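Local coordinates for protein dihydroxyacetone kinase (Citrobacter freundii, PDB 1UN8) that catalyses the ATP-dependent phosphorylation of dihydroxyacetone to dihydroxyacetone phosphate, working as a magnesium- or calcium-dependent homodimer, at residues Pro63-Phe68 and Ile107-Thr112; Asp81-Pro86 and Thr296-Lys301; Val158-Gly163 and Ser325-Pro330; Glu133-Gly138 and Glu178-Ala183; Arg150-Thr155 and Thr186-Val191. All coordinates share one frame; numbering follows the deposited sequence.

Contact 1 of 5, residues Pro63-Phe68 and Ile107-Thr112; sequences PAHVGF and IVKNYT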
# COMPACT_ATOMS: atom_id res chain seq x y z
N PRO A 63 -0.35 -9.58 0.58
CA PRO A 63 0.39 -10.81 0.25
C PRO A 63 0.10 -12.12 1.01
O PRO A 63 0.73 -13.14 0.67
CB PRO A 63 1.85 -10.42 0.50
CG PRO A 63 1.75 -9.36 1.56
CD PRO A 63 0.52 -8.57 1.21
N ALA A 64 -0.80 -12.13 1.99
CA ALA A 64 -1.12 -13.40 2.66
C ALA A 64 -1.97 -14.19 1.69
O ALA A 64 -2.83 -13.61 1.05
CB ALA A 64 -1.90 -13.14 3.93
N HIS A 65 -1.75 -15.49 1.57
CA HIS A 65 -0.70 -16.21 2.31
C HIS A 65 0.41 -16.65 1.38
O HIS A 65 1.46 -17.12 1.83
CB HIS A 65 -1.29 -17.44 3.01
CG HIS A 65 -2.27 -17.10 4.10
ND1 HIS A 65 -1.88 -16.90 5.41
CD2 HIS A 65 -3.61 -16.92 4.07
CE1 HIS A 65 -2.95 -16.62 6.14
NE2 HIS A 65 -4.01 -16.62 5.35
N VAL A 66 0.17 -16.49 0.08
CA VAL A 66 1.16 -16.86 -0.93
C VAL A 66 2.51 -16.16 -0.70
O VAL A 66 3.56 -16.72 -0.99
CB VAL A 66 0.64 -16.52 -2.33
CG1 VAL A 66 1.72 -16.69 -3.35
CG2 VAL A 66 -0.60 -17.34 -2.68
N GLY A 67 2.48 -14.94 -0.18
CA GLY A 67 3.68 -14.16 0.08
C GLY A 67 4.50 -14.70 1.24
O GLY A 67 5.64 -14.25 1.50
N PHE A 68 3.94 -15.66 1.96
CA PHE A 68 4.69 -16.28 3.05
C PHE A 68 4.94 -17.76 2.83
O PHE A 68 5.07 -18.54 3.77
CB PHE A 68 4.07 -15.93 4.39
CG PHE A 68 3.82 -14.47 4.52
CD1 PHE A 68 2.52 -13.96 4.37
CD2 PHE A 68 4.86 -13.60 4.77
CE1 PHE A 68 2.26 -12.61 4.47
CE2 PHE A 68 4.62 -12.26 4.88
CZ PHE A 68 3.28 -11.75 4.73
N ILE A 107 -2.69 -24.34 9.35
CA ILE A 107 -2.82 -23.14 10.17
C ILE A 107 -4.05 -22.41 9.61
O ILE A 107 -4.03 -21.89 8.48
CB ILE A 107 -1.59 -22.24 10.05
CG1 ILE A 107 -0.33 -23.03 10.47
CG2 ILE A 107 -1.78 -20.98 10.93
CD1 ILE A 107 0.44 -22.44 11.62
N VAL A 108 -5.12 -22.36 10.40
CA VAL A 108 -6.36 -21.73 9.95
C VAL A 108 -6.84 -20.52 10.75
O VAL A 108 -6.92 -20.58 11.98
CB VAL A 108 -7.50 -22.77 9.93
CG1 VAL A 108 -8.80 -22.13 9.48
CG2 VAL A 108 -7.12 -23.91 9.00
N LYS A 109 -7.16 -19.43 10.05
CA LYS A 109 -7.66 -18.22 10.70
C LYS A 109 -9.07 -18.55 11.19
O LYS A 109 -9.80 -19.29 10.54
CB LYS A 109 -7.67 -17.04 9.71
CG LYS A 109 -6.27 -16.62 9.26
CD LYS A 109 -6.27 -15.29 8.48
CE LYS A 109 -7.15 -15.33 7.24
NZ LYS A 109 -6.85 -16.46 6.33
N ASN A 110 -9.45 -18.01 12.35
CA ASN A 110 -10.75 -18.32 12.93
C ASN A 110 -11.98 -17.83 12.17
O ASN A 110 -12.48 -16.74 12.41
CB ASN A 110 -10.81 -17.80 14.37
CG ASN A 110 -11.75 -18.62 15.24
OD1 ASN A 110 -12.51 -19.45 14.75
ND2 ASN A 110 -11.69 -18.39 16.56
N TYR A 111 -12.46 -18.64 11.24
CA TYR A 111 -13.66 -18.33 10.47
C TYR A 111 -14.32 -19.66 10.14
O TYR A 111 -13.65 -20.59 9.68
CB TYR A 111 -13.31 -17.45 9.26
CG TYR A 111 -12.62 -16.15 9.63
CD1 TYR A 111 -11.25 -16.02 9.49
CD2 TYR A 111 -13.34 -15.07 10.11
CE1 TYR A 111 -10.61 -14.84 9.82
CE2 TYR A 111 -12.71 -13.89 10.45
CZ TYR A 111 -11.35 -13.77 10.30
OH TYR A 111 -10.72 -12.60 10.63
N THR A 112 -15.62 -19.76 10.38
CA THR A 112 -16.37 -20.98 10.13
C THR A 112 -16.04 -21.67 8.80
O THR A 112 -15.69 -22.84 8.77
CB THR A 112 -17.88 -20.72 10.15
OG1 THR A 112 -18.22 -20.10 11.39
CG2 THR A 112 -18.66 -22.03 10.02
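The backbones that carry His65 and Lys109 stay well apart: the nearest alpha carbons of the two segments, His65 CA and Ile107 CA, are separated by 10.7 Å. Residues 63-68 belong to a loop after strand 52-59. Cis peptide bonds precede both Pro63 and His65, and the short 3-10 segment 66-67 has Phe68 N bonded to His65 O at 2.9 Å. In the other segment, strand 104-109 ends at Lys109 and the chain reaches the N-cap of the next helix at Tyr111. Across this wide backbone gap the contact is carried by the His65 and Lys109 side chains, which advance from opposite directions. The lysine chain bends twice near its end (chi3 -58°, chi4 -54°), which curls NZ back to the imidazole. There Lys109 NZ donates to His65 NE2 at 3.0 Å, only 8° out of the ring plane, so the ring is met at its edge. One imidazole face is covered by Ala64 CB, 3.9 Å above the plane and over the ring centre. His65 ND1 is hydrogen-bonded to His159 NE2 on helix 155-167, and bonds at both ring nitrogens should restrict its rotation. Lys109 binds substrate, and His61 and Asp114 of the same site lie about 4 Å from its side chain. The geometry is consistent with a second-shell role for His65, in which it probably helps position Lys109 NZ.

Contact 2 of 5, residues Asp81-Pro86 and Thr296-Lys301; sequences DVFASP and TALDMK
The phenyl ring of Phe83 has Val82 CG1 over one face, 4.0 Å above the plane and displaced toward the rim, and Ala297 CA at its edge, 4.3 Å from Phe83 CZ. Leu298 comes in obliquely, its CD1 3.9 Å from Phe83 CZ. Two beta turns present these groups: a type II turn from Asp81 to Ala84 and a type II' turn from Ala297 to Met300, each closed by a backbone bond from its last residue to its first. Phe83 occupies the third position of its turn and Leu298 the second position of the other, both with positive phi. From Phe83 the CB sets off neither toward nor away from the facing turn, yet the length of the side chain brings the far end of the ring onto Leu298. Val82 CG1 adds a looser apolar touch, 4.2 Å from Leu298 CD1. The ring is also a neighbour of the catalytic centre: it meets the ring of His220, the residue that forms the covalent hemiaminal with substrate, edge-to-face, and it packs against His61 of the substrate site. On this evidence the contact probably contributes an apolar flank to the active site, where the two loops meet. At the start of the first turn, Asp81 OD2, which also pairs with Arg9, accepts the N-H of Val82 (N to OD2 2.6 Å) on the anti side of the carboxylate, 23° out of its plane.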
# COMPACT_ATOMS: atom_id res chain seq x y z
N ASP A 81 -11.85 -18.00 -3.31
CA ASP A 81 -12.20 -16.82 -4.08
C ASP A 81 -12.11 -15.64 -3.11
O ASP A 81 -11.83 -15.82 -1.91
CB ASP A 81 -13.61 -16.97 -4.64
CG ASP A 81 -13.87 -16.08 -5.84
OD1 ASP A 81 -14.76 -16.41 -6.65
OD2 ASP A 81 -13.19 -15.04 -5.98
N VAL A 82 -12.35 -14.43 -3.61
CA VAL A 82 -12.28 -13.25 -2.77
C VAL A 82 -13.18 -13.36 -1.54
O VAL A 82 -14.40 -13.49 -1.66
CB VAL A 82 -12.71 -11.99 -3.55
CG1 VAL A 82 -12.49 -10.76 -2.68
CG2 VAL A 82 -11.91 -11.88 -4.83
N PHE A 83 -12.56 -13.30 -0.36
CA PHE A 83 -13.30 -13.37 0.89
C PHE A 83 -14.20 -14.59 1.01
O PHE A 83 -15.22 -14.55 1.69
CB PHE A 83 -14.14 -12.11 1.08
CG PHE A 83 -13.33 -10.87 1.29
CD1 PHE A 83 -13.96 -9.63 1.44
CD2 PHE A 83 -11.94 -10.92 1.37
CE1 PHE A 83 -13.22 -8.46 1.68
CE2 PHE A 83 -11.19 -9.77 1.62
CZ PHE A 83 -11.83 -8.54 1.77
N ALA A 84 -13.81 -15.67 0.33
CA ALA A 84 -14.59 -16.92 0.35
C ALA A 84 -13.65 -18.09 0.60
O ALA A 84 -12.61 -18.21 -0.06
CB ALA A 84 -15.31 -17.09 -0.96
N SER A 85 -14.02 -18.96 1.53
CA SER A 85 -13.19 -20.12 1.87
C SER A 85 -12.94 -21.06 0.70
O SER A 85 -13.80 -21.23 -0.18
CB SER A 85 -13.84 -20.92 3.01
OG SER A 85 -13.86 -20.20 4.22
N PRO A 86 -11.76 -21.71 0.68
CA PRO A 86 -11.40 -22.66 -0.39
C PRO A 86 -12.30 -23.88 -0.20
O PRO A 86 -12.87 -24.07 0.87
CB PRO A 86 -9.94 -23.00 -0.08
CG PRO A 86 -9.47 -21.87 0.81
CD PRO A 86 -10.67 -21.58 1.65
N THR A 296 -3.82 -8.00 4.35
CA THR A 296 -4.75 -6.95 3.98
C THR A 296 -6.20 -7.33 3.88
O THR A 296 -6.58 -8.48 4.09
CB THR A 296 -4.37 -6.32 2.64
OG1 THR A 296 -4.49 -7.32 1.61
CG2 THR A 296 -2.95 -5.78 2.68
N ALA A 297 -7.01 -6.32 3.57
CA ALA A 297 -8.46 -6.44 3.38
C ALA A 297 -8.68 -5.61 2.12
O ALA A 297 -9.32 -4.56 2.14
CB ALA A 297 -9.20 -5.83 4.57
N LEU A 298 -8.10 -6.10 1.02
CA LEU A 298 -8.15 -5.40 -0.24
C LEU A 298 -7.61 -3.99 0.00
O LEU A 298 -6.52 -3.85 0.55
CB LEU A 298 -9.58 -5.39 -0.79
CG LEU A 298 -10.02 -6.79 -1.22
CD1 LEU A 298 -11.47 -6.81 -1.67
CD2 LEU A 298 -9.12 -7.25 -2.34
N ASP A 299 -8.36 -2.95 -0.36
CA ASP A 299 -7.87 -1.59 -0.16
C ASP A 299 -8.41 -0.88 1.09
O ASP A 299 -8.40 0.35 1.18
CB ASP A 299 -8.17 -0.75 -1.40
CG ASP A 299 -9.65 -0.53 -1.62
OD1 ASP A 299 -10.47 -1.21 -0.98
OD2 ASP A 299 -10.00 0.32 -2.46
N MET A 300 -8.85 -1.67 2.07
CA MET A 300 -9.38 -1.12 3.32
C MET A 300 -8.47 -0.06 3.92
O MET A 300 -7.29 -0.32 4.18
CB MET A 300 -9.58 -2.25 4.33
CG MET A 300 -10.21 -1.81 5.64
SD MET A 300 -10.94 -3.23 6.49
CE MET A 300 -9.93 -3.24 7.93
N LYS A 301 -9.00 1.14 4.16
CA LYS A 301 -8.18 2.18 4.74
C LYS A 301 -8.13 2.08 6.26
O LYS A 301 -8.78 2.86 6.97
CB LYS A 301 -8.65 3.56 4.31
CG LYS A 301 -7.77 4.68 4.86
CD LYS A 301 -7.72 5.93 3.99
CE LYS A 301 -6.58 6.83 4.47
NZ LYS A 301 -6.35 8.05 3.63

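Contact 3 of 5, residues Val158-Gly163 and Ser325-Pro330; sequences VHKIAG and SNWPTP
Lys160 lays its aliphatic chain over one face of the Trp327 indole, with CE 3.3 Å above the ring plane. The contact combines a CH-pi interaction with an off-centre cation-pi interaction, and it joins helix 155-167 of the DhaK region to the extended segment that follows helix 314-319. Methylene and ammonium differ clearly in their geometry. Lys160 CE is 3.6 Å from the centroid of the five-membered ring of Trp327 and 24° off its normal, so it sits over the face, whereas Lys160 NZ is 5.0 Å from that centroid, higher above the plane and farther off-centre. The nitrogen is hydrogen-bonded to Ala317 O and Thr320 O, carbonyls at and just beyond the C-terminal end of helix 314-319, which is consistent with its departure from the ring. The negative end of that helix would probably favour the positive charge brought there. Bends at chi2 (57°) and chi4 (63°) let the chain hug the indole first and then turn its end to those carbonyls. The two side chains cross at about a right angle. On the opposite face, Pro328 CD stands 3.5 Å above the plane, so that the indole is clasped between the lysine and the proline that follows it in sequence. The overlap takes in both rings of the indole: it extends from Lys160 CE, 3.4 Å from Trp327 CE2 at the ring fusion, back to Lys160 CG, which rests 3.7 Å from Trp327 CH2 on the six-membered ring.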
# COMPACT_ATOMS: atom_id res chain seq x y z
N VAL A 158 2.43 -16.55 13.42
CA VAL A 158 2.30 -17.96 13.76
C VAL A 158 2.98 -18.78 12.67
O VAL A 158 3.65 -19.77 12.95
CB VAL A 158 0.81 -18.37 13.90
CG1 VAL A 158 0.70 -19.87 14.11
CG2 VAL A 158 0.20 -17.65 15.09
N HIS A 159 2.81 -18.36 11.41
CA HIS A 159 3.45 -19.08 10.31
C HIS A 159 4.96 -19.08 10.54
O HIS A 159 5.63 -20.09 10.38
CB HIS A 159 3.18 -18.39 8.96
CG HIS A 159 1.78 -18.54 8.46
ND1 HIS A 159 0.87 -19.42 9.01
CD2 HIS A 159 1.15 -17.98 7.40
CE1 HIS A 159 -0.25 -19.40 8.31
NE2 HIS A 159 -0.11 -18.53 7.33
N LYS A 160 5.48 -17.92 10.94
CA LYS A 160 6.91 -17.74 11.18
C LYS A 160 7.48 -18.74 12.16
O LYS A 160 8.52 -19.36 11.91
CB LYS A 160 7.17 -16.32 11.69
CG LYS A 160 8.62 -15.87 11.57
CD LYS A 160 9.09 -15.95 10.12
CE LYS A 160 10.52 -15.44 9.96
NZ LYS A 160 11.51 -16.26 10.72
N ILE A 161 6.82 -18.89 13.30
CA ILE A 161 7.27 -19.82 14.33
C ILE A 161 7.11 -21.26 13.87
O ILE A 161 8.03 -22.07 14.02
CB ILE A 161 6.48 -19.58 15.64
CG1 ILE A 161 7.14 -18.44 16.42
CG2 ILE A 161 6.39 -20.86 16.45
CD1 ILE A 161 8.25 -18.90 17.34
N ALA A 162 5.96 -21.59 13.30
CA ALA A 162 5.73 -22.93 12.81
C ALA A 162 6.81 -23.29 11.78
O ALA A 162 7.38 -24.38 11.81
CB ALA A 162 4.35 -23.03 12.18
N GLY A 163 7.07 -22.35 10.88
CA GLY A 163 8.05 -22.58 9.84
C GLY A 163 9.45 -22.85 10.37
O GLY A 163 10.16 -23.71 9.86
N SER A 325 8.21 -14.13 -0.56
CA SER A 325 8.04 -12.89 -1.30
C SER A 325 7.82 -11.67 -0.43
O SER A 325 8.16 -10.56 -0.83
CB SER A 325 6.85 -13.00 -2.25
OG SER A 325 7.02 -14.05 -3.18
N ASN A 326 7.26 -11.86 0.77
CA ASN A 326 6.92 -10.67 1.56
C ASN A 326 7.26 -10.62 3.05
O ASN A 326 6.87 -9.66 3.72
CB ASN A 326 5.42 -10.40 1.38
CG ASN A 326 5.04 -10.16 -0.05
OD1 ASN A 326 5.10 -9.04 -0.55
ND2 ASN A 326 4.63 -11.22 -0.73
N TRP A 327 7.96 -11.60 3.61
CA TRP A 327 8.28 -11.49 5.02
C TRP A 327 9.19 -10.29 5.19
O TRP A 327 10.18 -10.15 4.47
CB TRP A 327 8.90 -12.81 5.56
CG TRP A 327 9.40 -12.62 6.95
CD1 TRP A 327 10.69 -12.39 7.35
CD2 TRP A 327 8.60 -12.58 8.14
NE1 TRP A 327 10.74 -12.19 8.71
CE2 TRP A 327 9.48 -12.31 9.22
CE3 TRP A 327 7.24 -12.74 8.40
CZ2 TRP A 327 9.02 -12.19 10.54
CZ3 TRP A 327 6.79 -12.63 9.71
CH2 TRP A 327 7.68 -12.36 10.76
N PRO A 328 8.86 -9.42 6.15
CA PRO A 328 9.69 -8.24 6.44
C PRO A 328 10.66 -8.50 7.58
O PRO A 328 10.27 -9.02 8.63
CB PRO A 328 8.66 -7.20 6.80
CG PRO A 328 7.69 -8.03 7.60
CD PRO A 328 7.56 -9.31 6.82
N THR A 329 11.92 -8.14 7.39
CA THR A 329 12.94 -8.33 8.41
C THR A 329 12.69 -7.39 9.57
O THR A 329 12.71 -6.17 9.41
CB THR A 329 14.34 -8.04 7.84
OG1 THR A 329 14.66 -9.01 6.85
CG2 THR A 329 15.40 -8.08 8.96
N PRO A 330 12.45 -7.94 10.77
CA PRO A 330 12.19 -7.14 11.97
C PRO A 330 13.32 -6.14 12.23
O PRO A 330 14.49 -6.42 11.97
CB PRO A 330 12.10 -8.19 13.07
CG PRO A 330 11.53 -9.37 12.34
CD PRO A 330 12.34 -9.38 11.07

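Contact 4 of 5, residues Glu133-Gly138 and Glu178-Ala183; sequences EMLIVG and EAQYAA
Ala179 is the first residue of helical segment 178-183 to meet Leu135: its CB lies 3.6 Å from Leu135 CD2, and Leu135 CD2 also lies 3.4 Å from Ala179 O. Next in sequence, Gln180 brings its amide oxygen against the other branch of the leucine, with Gln180 OE1 3.2 Å from Leu135 CD1. This is close packing of an oxygen on a methyl, at the outer border of the contact. The amide nitrogen is engaged differently. Gln180 NE2 is hydrogen-bonded to Ser184 OG one turn ahead, and a water links it weakly, at 3.4 Å, to the strand, donating in turn to Ile136 O at 3.1 Å. One turn after Ala179, Ala183 closes the apolar patch with its CB 4.4 Å from Leu135 CD2. With CG anti to the backbone N (chi1 172°), the leucine reaches the helix with CD2 at the alanines and CD1 at the glutamine. Strand 133-137 and helix 178-183 run almost parallel, 6° apart, at a closest approach of 9.3 Å, a helix packed along an edge strand of an alpha/beta sheet. Strand 132-137 is outermost within the chain and pairs with strand 104-109. Leu135 also touches Val158, and Ala182 touches Ile161, both on helix 155-167, which packs beside helix 172-184. From the strand's other side, Met134 and Ile136 reach Tyr467 and Phe466 of the second subunit.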
# COMPACT_ATOMS: atom_id res chain seq x y z
N GLU A 133 -2.58 -32.13 11.71
CA GLU A 133 -2.91 -31.36 12.90
C GLU A 133 -3.43 -30.00 12.43
O GLU A 133 -3.00 -29.48 11.39
CB GLU A 133 -1.68 -31.18 13.79
CG GLU A 133 -1.24 -32.44 14.55
CD GLU A 133 -2.36 -33.11 15.33
OE1 GLU A 133 -3.27 -32.40 15.82
OE2 GLU A 133 -2.32 -34.34 15.47
N MET A 134 -4.37 -29.43 13.18
CA MET A 134 -4.92 -28.13 12.81
C MET A 134 -4.85 -27.13 13.95
O MET A 134 -5.24 -27.43 15.08
CB MET A 134 -6.36 -28.28 12.36
CG MET A 134 -6.98 -26.99 11.90
SD MET A 134 -8.54 -27.23 11.03
CE MET A 134 -9.57 -26.23 12.08
N LEU A 135 -4.35 -25.93 13.66
CA LEU A 135 -4.26 -24.88 14.67
C LEU A 135 -5.10 -23.69 14.22
O LEU A 135 -4.76 -23.01 13.25
CB LEU A 135 -2.82 -24.43 14.87
CG LEU A 135 -2.68 -23.19 15.77
CD1 LEU A 135 -3.19 -23.54 17.16
CD2 LEU A 135 -1.23 -22.71 15.84
N ILE A 136 -6.20 -23.45 14.93
CA ILE A 136 -7.07 -22.32 14.61
C ILE A 136 -6.50 -21.07 15.31
O ILE A 136 -6.32 -21.07 16.54
CB ILE A 136 -8.53 -22.53 15.11
CG1 ILE A 136 -9.14 -23.81 14.55
CG2 ILE A 136 -9.39 -21.36 14.66
CD1 ILE A 136 -8.59 -25.05 15.18
N VAL A 137 -6.22 -20.03 14.54
CA VAL A 137 -5.67 -18.79 15.10
C VAL A 137 -6.74 -17.71 15.29
O VAL A 137 -7.44 -17.34 14.34
CB VAL A 137 -4.55 -18.24 14.22
CG1 VAL A 137 -3.87 -17.06 14.91
CG2 VAL A 137 -3.54 -19.34 13.92
N GLY A 138 -6.87 -17.22 16.52
CA GLY A 138 -7.85 -16.19 16.83
C GLY A 138 -7.17 -15.12 17.65
O GLY A 138 -7.37 -15.02 18.85
N GLU A 178 4.70 -25.59 19.46
CA GLU A 178 5.29 -24.27 19.34
C GLU A 178 4.37 -23.27 18.64
O GLU A 178 4.27 -22.11 19.05
CB GLU A 178 6.62 -24.37 18.57
CG GLU A 178 7.72 -25.14 19.29
CD GLU A 178 8.14 -24.49 20.59
OE1 GLU A 178 8.10 -23.24 20.69
OE2 GLU A 178 8.53 -25.22 21.52
N ALA A 179 3.71 -23.73 17.58
CA ALA A 179 2.79 -22.91 16.82
C ALA A 179 1.67 -22.42 17.74
O ALA A 179 1.28 -21.25 17.70
CB ALA A 179 2.21 -23.71 15.68
N GLN A 180 1.15 -23.32 18.55
CA GLN A 180 0.08 -22.97 19.47
C GLN A 180 0.63 -21.99 20.51
O GLN A 180 -0.04 -21.03 20.89
CB GLN A 180 -0.46 -24.23 20.15
CG GLN A 180 -1.44 -23.96 21.31
CD GLN A 180 -2.75 -23.29 20.88
OE1 GLN A 180 -3.62 -23.92 20.26
NE2 GLN A 180 -2.90 -22.01 21.21
N TYR A 181 1.86 -22.22 20.95
CA TYR A 181 2.49 -21.36 21.94
C TYR A 181 2.59 -19.94 21.39
O TYR A 181 2.35 -18.96 22.10
CB TYR A 181 3.88 -21.89 22.31
CG TYR A 181 4.55 -21.15 23.45
CD1 TYR A 181 3.97 -21.10 24.72
CD2 TYR A 181 5.75 -20.48 23.25
CE1 TYR A 181 4.57 -20.41 25.77
CE2 TYR A 181 6.37 -19.78 24.30
CZ TYR A 181 5.78 -19.76 25.55
OH TYR A 181 6.41 -19.09 26.58
N ALA A 182 2.97 -19.82 20.12
CA ALA A 182 3.08 -18.50 19.50
C ALA A 182 1.70 -17.85 19.45
O ALA A 182 1.52 -16.71 19.86
CB ALA A 182 3.66 -18.62 18.09
N ALA A 183 0.73 -18.60 18.94
CA ALA A 183 -0.63 -18.09 18.85
C ALA A 183 -1.06 -17.50 20.19
O ALA A 183 -1.43 -16.33 20.27
CB ALA A 183 -1.58 -19.22 18.44
O HOH W 1 -5.34 -20.43 19.41

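Contact 5 of 5, residues Arg150-Thr155 and Thr186-Val191; sequences RGIAGT and TFSLGV
Ile152 turns the long branch of its side chain down onto Ser188. With CG1 between the backbone N and the carbonyl carbon (chi1 61°), Ile152 CG1 and CD1 both reach Ser188 CB, each at 3.6 Å. Two residues earlier on the same face of the strand, Thr186 presents its methyl instead of its hydroxyl: Thr186 CG2 touches Gly154 CA at 3.7 Å, while Thr186 OG1 bonds to Ala182 O of the preceding helix. Gly154 brings backbone atoms alone, which permits a close approach, with Gly154 CA 6.2 Å from Ser188 CA. Ser188 OG lies 3.5 Å from Gly154 N, but its hydrogen bonds go to Asp139 OD2 and Thr306 OG1. Asp139 also bonds Ile152 N and thereby ties loop and strand together, with the Ile152 side chain about 6 Å from that of substrate-binding Lys109. In the type I turn from Ile152 to Thr155, Thr155 OG1 and Thr155 N both donate to Ile152 O, each at 2.9 Å, the hydroxyl lying in the carbonyl plane. Thr155 then begins helix 155-167. The loop thus lies across one side of strand 186-192, close to its neighbour strand 301-309, while the alternate residues Phe187 and Leu189 point to helix 233-247 on the other side.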
# COMPACT_ATOMS: atom_id res chain seq x y z
N ARG A 150 -11.63 -13.51 15.99
CA ARG A 150 -11.29 -13.60 14.59
C ARG A 150 -9.78 -13.69 14.44
O ARG A 150 -9.03 -13.19 15.28
CB ARG A 150 -11.78 -12.36 13.85
CG ARG A 150 -13.27 -12.20 13.83
CD ARG A 150 -13.63 -10.75 13.56
NE ARG A 150 -15.07 -10.54 13.49
CZ ARG A 150 -15.65 -9.35 13.43
NH1 ARG A 150 -14.91 -8.25 13.43
NH2 ARG A 150 -16.97 -9.27 13.36
N GLY A 151 -9.35 -14.35 13.37
CA GLY A 151 -7.93 -14.47 13.09
C GLY A 151 -7.57 -13.42 12.06
O GLY A 151 -8.16 -13.37 10.98
N ILE A 152 -6.60 -12.57 12.40
CA ILE A 152 -6.16 -11.52 11.50
C ILE A 152 -4.62 -11.49 11.32
O ILE A 152 -3.98 -12.53 11.38
CB ILE A 152 -6.69 -10.15 12.00
CG1 ILE A 152 -6.13 -9.85 13.40
CG2 ILE A 152 -8.25 -10.17 12.00
CD1 ILE A 152 -7.12 -9.19 14.33
N ALA A 153 -4.05 -10.31 11.14
CA ALA A 153 -2.62 -10.17 10.90
C ALA A 153 -1.65 -11.06 11.68
O ALA A 153 -0.72 -11.62 11.10
CB ALA A 153 -2.22 -8.71 11.07
N GLY A 154 -1.87 -11.19 12.98
CA GLY A 154 -0.98 -12.00 13.80
C GLY A 154 -0.75 -13.40 13.27
O GLY A 154 0.27 -14.02 13.55
N THR A 155 -1.71 -13.91 12.50
CA THR A 155 -1.60 -15.24 11.96
C THR A 155 -0.23 -15.50 11.33
O THR A 155 0.36 -16.55 11.54
CB THR A 155 -2.68 -15.51 10.88
OG1 THR A 155 -3.99 -15.38 11.46
CG2 THR A 155 -2.50 -16.90 10.28
N THR A 186 0.01 -14.04 20.89
CA THR A 186 -0.20 -13.06 19.85
C THR A 186 -1.52 -12.33 20.05
O THR A 186 -2.57 -12.94 20.20
CB THR A 186 -0.14 -13.72 18.47
OG1 THR A 186 1.13 -14.36 18.30
CG2 THR A 186 -0.33 -12.69 17.36
N PHE A 187 -1.44 -11.00 20.05
CA PHE A 187 -2.62 -10.15 20.23
C PHE A 187 -2.66 -9.05 19.17
O PHE A 187 -1.70 -8.31 18.97
CB PHE A 187 -2.59 -9.54 21.64
CG PHE A 187 -2.32 -10.55 22.73
CD1 PHE A 187 -1.02 -10.99 22.99
CD2 PHE A 187 -3.37 -11.12 23.45
CE1 PHE A 187 -0.77 -11.97 23.93
CE2 PHE A 187 -3.12 -12.12 24.40
CZ PHE A 187 -1.82 -12.54 24.63
N SER A 188 -3.79 -8.96 18.48
CA SER A 188 -3.94 -7.96 17.43
C SER A 188 -5.20 -7.11 17.59
O SER A 188 -6.22 -7.58 18.10
CB SER A 188 -3.96 -8.64 16.07
OG SER A 188 -2.85 -9.50 15.93
N LEU A 189 -5.11 -5.87 17.13
CA LEU A 189 -6.22 -4.95 17.17
C LEU A 189 -6.17 -4.07 15.93
O LEU A 189 -5.14 -3.46 15.63
CB LEU A 189 -6.16 -4.07 18.43
CG LEU A 189 -7.29 -3.05 18.58
CD1 LEU A 189 -8.63 -3.76 18.49
CD2 LEU A 189 -7.14 -2.31 19.91
N GLY A 190 -7.27 -4.01 15.20
CA GLY A 190 -7.29 -3.20 14.00
C GLY A 190 -8.27 -2.04 14.06
O GLY A 190 -9.17 -2.00 14.91
N VAL A 191 -8.09 -1.08 13.16
CA VAL A 191 -8.97 0.08 13.11
C VAL A 191 -9.03 0.50 11.66
O VAL A 191 -8.05 0.36 10.92
CB VAL A 191 -8.42 1.25 13.98
CG1 VAL A 191 -7.12 1.78 13.40
CG2 VAL A 191 -9.47 2.35 14.07

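Contacts 1 and 5 are fully buried, whereas contacts 2, 3 and 4 are partly so, contact 4 extending to an exposed glutamine. Contacts 1 and 4 hold neighbouring strands of one sheet, joined by backbone bonds of Val137 with Val108 and Asn110; contact 5 reaches the second sheet through strand 186-192. Helix 155-167 connects several of them: it carries the lysine of contact 3, packs on contact 4 through Val158 and Ile161, and starts at the loop of contact 5. Chemistry follows place. Contacts 1 and 2 both lie by the substrate site, through a polar bond and apolar packing respectively; contact 3, away from the annotated sites, relies on an aromatic face, contact 4 on aliphatic packing, and contact 5 on close fit at a glycine beside buried hydroxyls.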